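Local coordinates for cysteine protease-like VirA (Shigella flexneri, PDB 3EB8), which acts as a secreted virulence effector that promotes bacterial entry into epithelial cells and spread within and between them, although its assignment as a tubulin-specific protease is disputed, at residues 69-72 with 73-76. Numbering follows the deposited sequence.
Sequences QLSS and KEYN
Two side-chain torsions bring Ser71 and Glu74 together: Ser71 is modelled with OG between its own backbone N and carbonyl carbon (chi1 67°), while Glu74 sets CG anti to its carbonyl carbon (chi1 -41°) and runs extended from there, which carries the carboxylate back past the serine. The resulting exchange is reciprocal. Ser71 N donates to Glu74 OE2 at 3.1 Å, reaching that oxygen from above the carboxylate plane, 58° out of it. In return Glu74 N points almost straight at Ser71 OG, 3.3 Å away, although the modelled hydroxyl sits too close to Glu74 CG for its position to be certain. This pairing of N-cap side chain and third helix residue is a capping box, and it marks the start of helix 72-81 just after the edge strand 66-69 of the five-stranded antiparallel sheet. Helical backbone bonding begins at once: Tyr75 N meets Ser71 O at 3.0 Å and Asn76 N reaches Ser72 O at 3.1 Å. A negative carboxylate near the N-terminal end would be expected to interact favourably with the helix dipole. Leu70 adds the apolar part. Its CD1 lies 3.7 Å from Tyr75 CA and 4.0 Å from Tyr75 CB, beside the root of the aromatic side chain. Both Leu70 and Tyr75 also touch Cys55 of strand 54-61, with Leu70 hydrogen-bonded to it through the backbone, and the buried Tyr75 extends on to Leu89.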
loop_
_atom_site.group_PDB
_atom_site.type_symbol
_atom_site.label_atom_id
_atom_site.label_comp_id
_atom_site.label_asym_id
_atom_site.label_seq_id
_atom_site.Cartn_x
_atom_site.Cartn_y
_atom_site.Cartn_z
ATOM N N GLN A 69 -26.060 15.844 -0.742
ATOM C CA GLN A 69 -24.801 16.548 -0.850
ATOM C C GLN A 69 -24.210 16.649 0.548
ATOM O O GLN A 69 -24.876 17.111 1.473
ATOM C CB GLN A 69 -25.031 17.933 -1.460
ATOM C CG GLN A 69 -23.799 18.583 -2.056
ATOM C CD GLN A 69 -24.079 19.983 -2.556
ATOM O OE1 GLN A 69 -23.556 20.408 -3.589
ATOM N NE2 GLN A 69 -24.921 20.708 -1.829
ATOM N N LEU A 70 -22.970 16.196 0.712
ATOM C CA LEU A 70 -22.327 16.213 2.024
ATOM C C LEU A 70 -21.617 17.534 2.289
ATOM O O LEU A 70 -20.986 18.095 1.386
ATOM C CB LEU A 70 -21.295 15.087 2.136
ATOM C CG LEU A 70 -21.638 13.671 1.684
ATOM C CD1 LEU A 70 -20.467 12.762 1.984
ATOM C CD2 LEU A 70 -22.889 13.139 2.355
ATOM N N SER A 71 -21.700 18.020 3.526
ATOM C CA SER A 71 -20.863 19.145 3.956
ATOM C C SER A 71 -19.426 18.653 4.043
ATOM O O SER A 71 -19.185 17.443 4.029
ATOM C CB SER A 71 -21.292 19.646 5.329
ATOM O OG SER A 71 -21.023 18.656 6.311
ATOM N N SER A 72 -18.473 19.575 4.155
ATOM C CA SER A 72 -17.066 19.175 4.185
ATOM C C SER A 72 -16.809 18.227 5.359
ATOM O O SER A 72 -15.962 17.331 5.274
ATOM C CB SER A 72 -16.140 20.389 4.272
ATOM O OG SER A 72 -15.595 20.510 5.573
ATOM N N LYS A 73 -17.553 18.419 6.446
ATOM C CA LYS A 73 -17.391 17.579 7.627
ATOM C C LYS A 73 -17.879 16.159 7.366
ATOM O O LYS A 73 -17.171 15.178 7.622
ATOM C CB LYS A 73 -18.150 18.179 8.811
ATOM C CG LYS A 73 -18.253 17.268 10.022
ATOM C CD LYS A 73 -18.851 18.018 11.214
ATOM C CE LYS A 73 -19.093 17.090 12.401
ATOM N NZ LYS A 73 -19.769 17.780 13.540
ATOM N N GLU A 74 -19.100 16.051 6.857
ATOM C CA GLU A 74 -19.703 14.744 6.616
ATOM C C GLU A 74 -18.891 13.955 5.595
ATOM O O GLU A 74 -18.867 12.728 5.602
ATOM C CB GLU A 74 -21.144 14.933 6.141
ATOM C CG GLU A 74 -21.877 16.027 6.915
ATOM C CD GLU A 74 -23.258 16.327 6.367
ATOM O OE1 GLU A 74 -24.122 16.757 7.167
ATOM O OE2 GLU A 74 -23.483 16.128 5.149
ATOM N N TYR A 75 -18.221 14.676 4.713
ATOM C CA TYR A 75 -17.455 14.063 3.650
ATOM C C TYR A 75 -16.134 13.540 4.191
ATOM O O TYR A 75 -15.628 12.508 3.746
ATOM C CB TYR A 75 -17.209 15.082 2.529
ATOM C CG TYR A 75 -16.225 14.626 1.470
ATOM C CD1 TYR A 75 -16.314 13.364 0.902
ATOM C CD2 TYR A 75 -15.214 15.472 1.024
ATOM C CE1 TYR A 75 -15.421 12.955 -0.062
ATOM C CE2 TYR A 75 -14.321 15.071 0.048
ATOM C CZ TYR A 75 -14.430 13.815 -0.482
ATOM O OH TYR A 75 -13.537 13.420 -1.440
ATOM N N ASN A 76 -15.561 14.257 5.149
ATOM C CA ASN A 76 -14.303 13.820 5.740
ATOM C C ASN A 76 -14.567 12.639 6.658
ATOM O O ASN A 76 -13.745 11.732 6.786
ATOM C CB ASN A 76 -13.600 14.975 6.467
ATOM C CG ASN A 76 -12.909 15.926 5.506
ATOM O OD1 ASN A 76 -11.984 15.543 4.781
ATOM N ND2 ASN A 76 -13.357 17.177 5.493
#